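Local coordinates for dnab-like replicative helicase (Bacillus phage SPP1, PDB 3BH0), which is a DnaB-family replicative helicase, here represented by its ATPase domain, and probably couples ATP hydrolysis to unwinding of duplex DNA during phage replication, at residues D200-T203 / N204-S207; R248-G251 / Q252-Q255; A74-P77 / S78-K81; R211-K214 / K215-R218. All coordinates share one frame; numbering follows the deposited sequence.

Interaction 1: residues D200-T203 / N204-S207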
loop_
_atom_site.group_PDB
_atom_site.type_symbol
_atom_site.label_atom_id
_atom_site.label_comp_id
_atom_site.label_asym_id
_atom_site.label_seq_id
_atom_site.Cartn_x
_atom_site.Cartn_y
_atom_site.Cartn_z
ATOM N N ASP A 200 22.604 0.437 16.324
ATOM C CA ASP A 200 21.911 1.692 16.550
ATOM C C ASP A 200 20.703 1.538 17.463
ATOM O O ASP A 200 20.171 0.436 17.621
ATOM C CB ASP A 200 21.462 2.257 15.217
ATOM C CG ASP A 200 22.096 3.588 14.910
ATOM O OD1 ASP A 200 22.218 4.416 15.852
ATOM O OD2 ASP A 200 22.447 3.808 13.727
ATOM N N SER A 201 20.270 2.649 18.063
ATOM C CA SER A 201 19.020 2.677 18.826
ATOM C C SER A 201 17.872 2.310 17.894
ATOM O O SER A 201 17.992 2.425 16.670
ATOM C CB SER A 201 18.779 4.045 19.484
ATOM O OG SER A 201 18.148 4.942 18.595
ATOM N N ARG A 202 16.764 1.848 18.466
ATOM C CA ARG A 202 15.639 1.400 17.639
ATOM C C ARG A 202 15.048 2.544 16.807
ATOM O O ARG A 202 14.767 2.364 15.629
ATOM C CB ARG A 202 14.581 0.684 18.490
ATOM C CG ARG A 202 13.383 0.153 17.715
ATOM C CD ARG A 202 13.769 -0.895 16.669
ATOM N NE ARG A 202 12.559 -1.428 16.043
ATOM C CZ ARG A 202 12.511 -2.010 14.854
ATOM N NH1 ARG A 202 13.606 -2.147 14.125
ATOM N NH2 ARG A 202 11.354 -2.437 14.385
ATOM N N THR A 203 14.904 3.715 17.433
ATOM C CA THR A 203 14.389 4.925 16.792
ATOM C C THR A 203 15.282 5.367 15.622
ATOM O O THR A 203 14.779 5.686 14.547
ATOM C CB THR A 203 14.209 6.066 17.840
ATOM O OG1 THR A 203 13.276 5.643 18.846
ATOM C CG2 THR A 203 13.675 7.348 17.210
ATOM N N ASN A 204 16.601 5.373 15.834
ATOM C CA ASN A 204 17.575 5.663 14.770
ATOM C C ASN A 204 17.547 4.708 13.593
ATOM O O ASN A 204 17.739 5.115 12.456
ATOM C CB ASN A 204 18.999 5.718 15.338
ATOM C CG ASN A 204 19.283 7.014 16.063
ATOM O OD1 ASN A 204 18.401 7.869 16.218
ATOM N ND2 ASN A 204 20.519 7.173 16.512
ATOM N N GLN A 205 17.336 3.432 13.876
ATOM C CA GLN A 205 17.150 2.433 12.838
ATOM C C GLN A 205 15.912 2.725 11.998
ATOM O O GLN A 205 15.981 2.690 10.766
ATOM C CB GLN A 205 17.034 1.046 13.453
ATOM C CG GLN A 205 18.333 0.518 14.085
ATOM C CD GLN A 205 18.067 -0.680 14.970
ATOM O OE1 GLN A 205 16.936 -0.886 15.418
ATOM N NE2 GLN A 205 19.092 -1.478 15.226
ATOM N N ILE A 206 14.785 3.018 12.651
ATOM C CA ILE A 206 13.557 3.332 11.908
ATOM C C ILE A 206 13.685 4.662 11.150
ATOM O O ILE A 206 13.202 4.783 10.034
ATOM C CB ILE A 206 12.293 3.350 12.804
ATOM C CG1 ILE A 206 12.111 2.029 13.553
ATOM C CG2 ILE A 206 11.062 3.750 11.988
ATOM C CD1 ILE A 206 11.738 0.831 12.704
ATOM N N SER A 207 14.349 5.641 11.758
ATOM C CA SER A 207 14.652 6.908 11.097
ATOM C C SER A 207 15.441 6.684 9.807
ATOM O O SER A 207 15.052 7.195 8.745
ATOM C CB SER A 207 15.426 7.822 12.047
ATOM O OG SER A 207 14.569 8.347 13.051
#

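Interaction 2: residues R248-G251 / Q252-Q255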
loop_
_atom_site.group_PDB
_atom_site.type_symbol
_atom_site.label_atom_id
_atom_site.label_comp_id
_atom_site.label_asym_id
_atom_site.label_seq_id
_atom_site.Cartn_x
_atom_site.Cartn_y
_atom_site.Cartn_z
ATOM N N ARG A 248 4.844 7.009 17.245
ATOM C CA ARG A 248 5.852 7.358 18.289
ATOM C C ARG A 248 7.271 6.837 18.091
ATOM O O ARG A 248 8.207 7.626 17.938
ATOM C CB ARG A 248 5.364 6.952 19.692
ATOM C CG ARG A 248 6.097 7.655 20.849
ATOM C CD ARG A 248 7.465 7.033 21.207
ATOM N NE ARG A 248 8.067 7.727 22.354
ATOM C CZ ARG A 248 9.305 7.534 22.816
ATOM N NH1 ARG A 248 10.126 6.656 22.232
ATOM N NH2 ARG A 248 9.728 8.228 23.871
ATOM N N GLU A 249 7.404 5.509 18.092
ATOM C CA GLU A 249 8.698 4.817 18.181
ATOM C C GLU A 249 9.605 5.014 16.954
ATOM O O GLU A 249 10.721 4.477 16.890
ATOM C CB GLU A 249 8.484 3.313 18.467
ATOM C CG GLU A 249 7.633 2.998 19.722
ATOM C CD GLU A 249 6.131 2.819 19.425
ATOM O OE1 GLU A 249 5.601 3.479 18.497
ATOM O OE2 GLU A 249 5.472 2.018 20.129
ATOM N N SER A 250 9.123 5.822 16.013
ATOM C CA SER A 250 9.750 6.003 14.712
ATOM C C SER A 250 10.297 7.421 14.501
ATOM O O SER A 250 11.427 7.594 14.020
ATOM C CB SER A 250 8.729 5.648 13.623
ATOM O OG SER A 250 8.140 4.371 13.866
ATOM N N GLY A 251 9.483 8.422 14.862
ATOM C CA GLY A 251 9.808 9.846 14.687
ATOM C C GLY A 251 9.821 10.310 13.229
ATOM O O GLY A 251 8.813 10.791 12.692
ATOM N N GLN A 252 10.987 10.162 12.604
ATOM C CA GLN A 252 11.242 10.526 11.216
ATOM C C GLN A 252 10.101 10.191 10.255
ATOM O O GLN A 252 9.848 10.917 9.292
ATOM C CB GLN A 252 12.511 9.807 10.781
ATOM C CG GLN A 252 12.974 10.101 9.382
ATOM C CD GLN A 252 13.545 11.494 9.238
ATOM O OE1 GLN A 252 12.918 12.370 8.646
ATOM N NE2 GLN A 252 14.752 11.705 9.774
ATOM N N LEU A 253 9.414 9.090 10.540
ATOM C CA LEU A 253 8.428 8.492 9.637
ATOM C C LEU A 253 7.372 9.470 9.092
ATOM O O LEU A 253 7.079 9.460 7.897
ATOM C CB LEU A 253 7.782 7.273 10.325
ATOM C CG LEU A 253 7.270 6.100 9.478
ATOM C CD1 LEU A 253 8.234 5.739 8.375
ATOM C CD2 LEU A 253 7.026 4.895 10.362
ATOM N N GLU A 254 6.816 10.316 9.960
ATOM C CA GLU A 254 5.801 11.275 9.527
ATOM C C GLU A 254 6.388 12.409 8.685
ATOM O O GLU A 254 5.705 12.989 7.838
ATOM C CB GLU A 254 5.002 11.833 10.715
ATOM C CG GLU A 254 5.696 12.913 11.531
ATOM C CD GLU A 254 4.738 13.652 12.460
ATOM O OE1 GLU A 254 4.922 13.522 13.689
ATOM O OE2 GLU A 254 3.813 14.353 11.968
ATOM N N GLN A 255 7.659 12.722 8.917
ATOM C CA GLN A 255 8.315 13.786 8.170
ATOM C C GLN A 255 8.615 13.381 6.726
ATOM O O GLN A 255 8.310 14.125 5.800
ATOM C CB GLN A 255 9.536 14.300 8.937
ATOM C CG GLN A 255 9.086 15.180 10.135
ATOM C CD GLN A 255 10.170 15.431 11.168
ATOM O OE1 GLN A 255 11.315 15.694 10.829
ATOM N NE2 GLN A 255 9.803 15.360 12.442
#

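Interaction 3: residues A74-P77 / S78-K81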
loop_
_atom_site.group_PDB
_atom_site.type_symbol
_atom_site.label_atom_id
_atom_site.label_comp_id
_atom_site.label_asym_id
_atom_site.label_seq_id
_atom_site.Cartn_x
_atom_site.Cartn_y
_atom_site.Cartn_z
ATOM N N ALA A 74 -0.587 2.950 7.621
ATOM C CA ALA A 74 -0.453 2.539 8.998
ATOM C C ALA A 74 -1.809 2.231 9.664
ATOM O O ALA A 74 -2.818 2.890 9.427
ATOM C CB ALA A 74 0.327 3.577 9.780
ATOM N N ALA A 75 -1.832 1.194 10.482
ATOM C CA ALA A 75 -3.062 0.814 11.177
ATOM C C ALA A 75 -2.726 -0.139 12.291
ATOM O O ALA A 75 -1.748 -0.866 12.216
ATOM C CB ALA A 75 -4.061 0.158 10.215
ATOM N N ARG A 76 -3.564 -0.117 13.320
ATOM C CA ARG A 76 -3.592 -1.138 14.348
ATOM C C ARG A 76 -3.967 -2.498 13.730
ATOM O O ARG A 76 -4.430 -2.551 12.582
ATOM C CB ARG A 76 -4.565 -0.720 15.447
ATOM C CG ARG A 76 -4.129 0.516 16.224
ATOM C CD ARG A 76 -2.936 0.221 17.135
ATOM N NE ARG A 76 -3.199 -0.906 18.017
ATOM C CZ ARG A 76 -2.292 -1.795 18.417
ATOM N NH1 ARG A 76 -1.017 -1.713 18.034
ATOM N NH2 ARG A 76 -2.674 -2.800 19.197
ATOM N N PRO A 77 -3.722 -3.609 14.462
ATOM C CA PRO A 77 -4.159 -4.910 13.943
ATOM C C PRO A 77 -5.672 -4.980 13.686
ATOM O O PRO A 77 -6.458 -4.352 14.401
ATOM C CB PRO A 77 -3.774 -5.883 15.064
ATOM C CG PRO A 77 -2.719 -5.184 15.836
ATOM C CD PRO A 77 -3.027 -3.739 15.753
ATOM N N SER A 78 -6.056 -5.737 12.662
ATOM C CA SER A 78 -7.465 -6.046 12.372
ATOM C C SER A 78 -8.253 -4.927 11.709
ATOM O O SER A 78 -9.482 -5.008 11.645
ATOM C CB SER A 78 -8.214 -6.483 13.644
ATOM O OG SER A 78 -7.801 -7.761 14.071
ATOM N N MET A 79 -7.574 -3.884 11.243
ATOM C CA MET A 79 -8.250 -2.788 10.555
ATOM C C MET A 79 -8.374 -3.019 9.044
ATOM O O MET A 79 -9.083 -2.281 8.367
ATOM C CB MET A 79 -7.534 -1.476 10.823
ATOM C CG MET A 79 -7.335 -1.144 12.305
ATOM S SD MET A 79 -8.848 -0.797 13.264
ATOM C CE MET A 79 -8.200 0.472 14.326
ATOM N N GLY A 80 -7.691 -4.035 8.519
ATOM C CA GLY A 80 -7.766 -4.376 7.094
ATOM C C GLY A 80 -6.540 -4.063 6.237
ATOM O O GLY A 80 -6.589 -4.171 5.005
ATOM N N LYS A 81 -5.444 -3.712 6.909
ATOM C CA LYS A 81 -4.182 -3.218 6.321
ATOM C C LYS A 81 -3.625 -4.052 5.173
ATOM O O LYS A 81 -3.326 -3.514 4.112
ATOM C CB LYS A 81 -3.143 -3.109 7.443
ATOM C CG LYS A 81 -1.819 -2.448 7.101
ATOM C CD LYS A 81 -1.082 -2.049 8.388
ATOM C CE LYS A 81 -0.530 -3.248 9.148
ATOM N NZ LYS A 81 -0.392 -2.948 10.602
#

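Interaction 4: residues R211-K214 / K215-R218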
loop_
_atom_site.group_PDB
_atom_site.type_symbol
_atom_site.label_atom_id
_atom_site.label_comp_id
_atom_site.label_asym_id
_atom_site.label_seq_id
_atom_site.Cartn_x
_atom_site.Cartn_y
_atom_site.Cartn_z
ATOM N N ARG A 211 14.281 7.526 5.931
ATOM C CA ARG A 211 15.038 8.405 5.025
ATOM C C ARG A 211 15.410 7.688 3.747
ATOM O O ARG A 211 15.206 8.224 2.645
ATOM C CB ARG A 211 16.310 8.948 5.692
ATOM C CG ARG A 211 16.062 10.047 6.689
ATOM C CD ARG A 211 17.370 10.653 7.175
ATOM N NE ARG A 211 18.236 9.660 7.811
ATOM C CZ ARG A 211 18.244 9.421 9.114
ATOM N NH1 ARG A 211 17.428 10.108 9.898
ATOM N NH2 ARG A 211 19.068 8.505 9.641
ATOM N N ASP A 212 15.931 6.469 3.900
ATOM C CA ASP A 212 16.413 5.674 2.772
ATOM C C ASP A 212 15.279 5.262 1.821
ATOM O O ASP A 212 15.464 5.235 0.581
ATOM C CB ASP A 212 17.234 4.462 3.270
ATOM C CG ASP A 212 18.550 4.877 3.967
ATOM O OD1 ASP A 212 18.848 6.092 4.007
ATOM O OD2 ASP A 212 19.293 4.006 4.480
ATOM N N LEU A 213 14.105 4.971 2.398
ATOM C CA LEU A 213 12.929 4.595 1.597
ATOM C C LEU A 213 12.460 5.750 0.740
ATOM O O LEU A 213 12.041 5.559 -0.401
ATOM C CB LEU A 213 11.776 4.062 2.472
ATOM C CG LEU A 213 11.939 2.604 2.915
ATOM C CD1 LEU A 213 10.852 2.176 3.886
ATOM C CD2 LEU A 213 12.020 1.629 1.717
ATOM N N LYS A 214 12.526 6.952 1.294
ATOM C CA LYS A 214 12.132 8.155 0.559
ATOM C C LYS A 214 13.184 8.504 -0.516
ATOM O O LYS A 214 12.836 8.826 -1.661
ATOM C CB LYS A 214 11.878 9.316 1.542
ATOM C CG LYS A 214 11.607 10.694 0.920
ATOM C CD LYS A 214 10.591 10.653 -0.213
ATOM C CE LYS A 214 10.267 12.044 -0.733
ATOM N NZ LYS A 214 9.219 11.948 -1.796
ATOM N N LYS A 215 14.462 8.432 -0.134
ATOM C CA LYS A 215 15.577 8.642 -1.064
ATOM C C LYS A 215 15.467 7.668 -2.252
ATOM O O LYS A 215 15.570 8.080 -3.407
ATOM C CB LYS A 215 16.922 8.475 -0.340
ATOM C CG LYS A 215 18.035 9.294 -0.969
ATOM C CD LYS A 215 19.418 8.845 -0.547
ATOM C CE LYS A 215 19.898 9.583 0.694
ATOM N NZ LYS A 215 21.336 9.249 0.971
ATOM N N MET A 216 15.225 6.389 -1.952
ATOM C CA MET A 216 14.989 5.375 -2.973
ATOM C C MET A 216 13.816 5.718 -3.896
ATOM O O MET A 216 13.931 5.599 -5.117
ATOM C CB MET A 216 14.764 4.008 -2.330
ATOM C CG MET A 216 14.452 2.901 -3.343
ATOM S SD MET A 216 14.294 1.281 -2.577
ATOM C CE MET A 216 12.658 1.425 -1.843
ATOM N N ALA A 217 12.687 6.128 -3.314
ATOM C CA ALA A 217 11.526 6.571 -4.085
ATOM C C ALA A 217 11.953 7.642 -5.086
ATOM O O ALA A 217 11.645 7.556 -6.276
ATOM C CB ALA A 217 10.439 7.108 -3.149
ATOM N N ARG A 218 12.673 8.641 -4.572
ATOM C CA ARG A 218 13.171 9.774 -5.355
ATOM C C ARG A 218 14.254 9.382 -6.376
ATOM O O ARG A 218 14.115 9.671 -7.564
ATOM C CB ARG A 218 13.693 10.870 -4.409
ATOM C CG ARG A 218 12.596 11.630 -3.674
ATOM C CD ARG A 218 12.242 12.953 -4.358
ATOM N NE ARG A 218 13.272 13.945 -4.063
ATOM C CZ ARG A 218 13.956 14.641 -4.968
ATOM N NH1 ARG A 218 13.703 14.530 -6.267
ATOM N NH2 ARG A 218 14.873 15.487 -4.544
#

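Interaction 1: residues D200-T203 / N204-S207
S201 is the N-cap of helix 202-220, its OG accepting from N204 N; this is the connecting helix of the beta-alpha-beta unit between strands 183-188 and 223-228. The capping bond from N204 N to S201 OG is 3.2 Å long and nearly straight at 166°. It depends on a chi1 of 85°, which swings the hydroxyl between the backbone N and the carbonyl carbon, facing the helix end. A weak side-chain bond lies beside it, from N204 ND2 to D200 OD1 at 3.3 Å, with the amide and carboxylate planes almost perpendicular.

Backbone bonds then start the helix: Q205 N to S201 O, I206 N to R202 O, and S207 N to T203 O. The last carbonyl accepts twice, since S207 OG also donates to T203 O over 3.1 Å, from above the carbonyl plane.

Side-chain packing is centred on the R202 guanidinium, whose NH2 is bonded to Q191 O in the loop after strand 183-188. The I206 methyl CD1 covers the centre of one guanidinium face, 3.6 Å above the plane. At the edge of that group lies Q205 OE1, whose closest approach to the R202 side chain is 3.4 Å, to CD.

Interaction 2: residues R248-G251 / Q252-Q255
S250 packs on L253 where the long loop after strand 223-228 turns into the short helix 252-256, a loop-to-helix junction in the P-loop NTPase core of the helicase domain. The side-chain contact is small and mainly apolar. S250 CB lies 3.8 Å from L253 CB, and S250 OG is 3.7 Å from the methyl L253 CD2. S250 has its hydroxyl beside its own backbone N (chi1 -51°), which sets OG beside that methyl. Both residues are buried: I206 of helix 202-220 and Q191 touch S250, while L190 and Q191 touch L253.

Polar contacts across the junction are made by the backbone. The one assigned hydrogen bond is weak, from E254 N to G251 O at 3.4 Å with an angle of 150° at the hydrogen. G251 itself has a positive phi of 70°, a backbone conformation that favours glycine, and the chain changes direction there on entering the helix. Further along, the carbonyls of E254 and Q255 are bonded to K285 and R287, which joins this short helix to strand 278-286 and the residue following it.

A van der Waals approach to the loop carbonyl completes the junction: the E254 methylene CG comes within 3.9 Å of G251 O.

Interaction 3: residues A74-P77 / S78-K81
A75 and K81 face each other across a loop that fits the Walker A pattern, the P-loop of a strand-loop-helix unit between strand 70-74 and helix 81-93. Such loops bind nucleotide phosphates in this family, so a similar role is likely here.

S78 comes first in the second half of the loop. With P77 it occupies the central positions of a type II beta turn from R76 to M79, and its phi of 77° is the positive value expected at the third position. Its carbonyl is bonded to R265 at the end of strand 259-265.

M79 folds back over the turn. Its CG lies beside the backbone N and comes within 3.2 Å of R76 O, while its CB rests on the methyl A75 CB at 3.9 Å. Farther out, the bent chain brings M79 CE to 4.0 Å from R76 CB. The R76 guanidinium is held elsewhere, by E235 and by L230 O.

G80 is the N-cap of helix 81-93. Its backbone angles would press a side chain against the M79 carbonyl O, so glycine is needed there.

K81 closes the loop. Its chain starts with CG anti to the backbone N (chi1 -172°), bends at chi3 and returns across the loop mouth, where NZ donates to A75 O at 3.0 Å, tilted 29° from the carbonyl plane.

Interaction 4: residues R211-K214 / K215-R218
This is an intrahelical contact between successive turns in helix 202-220, the crossover helix linking strands 183-188 and 223-228 in the alpha/beta core. Four consecutive backbone bonds define it: K215 N to R211 O, M216 N to D212 O, A217 N to L213 O and R218 N to K214 O. All four have angles at the hydrogen of 159° or more, as expected of regular alpha-helix.

On the buried face, L213 and M216 lie side by side and point the same way. The methyl L213 CD2 meets M216 CE at 3.6 Å; M216 sends CG anti to its N (chi1 178°) and bends at chi3, which turns that terminal methyl onto the leucine. V224 of strand 223-228 touches both residues and A217 too. From helix 164-176, V164 touches L213, while I167 and W168 touch M216.

On the polar face, the K214 chain crosses over R218, with K214 CE 3.8 Å from R218 CG. The contact is aliphatic: K214 NZ is directed to a salt bridge with D258 and to R68 O, and stays 5.1 Å from R218 NE. D212 OD2, by contrast, takes a bond from Q208 of the same helix.

The chemistry implies an amphipathic helix, whose methyl-bearing side packs into the core while K214 is tied by charge to D258. That acidic partner probably offsets the charge of K214, whose contact with R218 is made through methylenes.

Interactions 1 and 4 belong to the same helix, 202-220, with centres 16 Å apart: the first is a surface contact at the capped N-terminus, dominated by polar groups, whereas the second is partly buried and adds a methyl-to-methyl contact to regular backbone bonding. Interaction 2 packs against both. Its S250 lies on I206, and its loop carbonyls receive weak bonds from T203 and S207 of interaction 1, while its Q252 touches R211 of interaction 4. Interaction 3 stands apart, touching none of the others, and is partly buried against strands 259-265 and 223-228, the latter also under interaction 4. There a lysine amine bridges the presumed phosphate-binding loop, in contrast to the weak backbone bond of interaction 2.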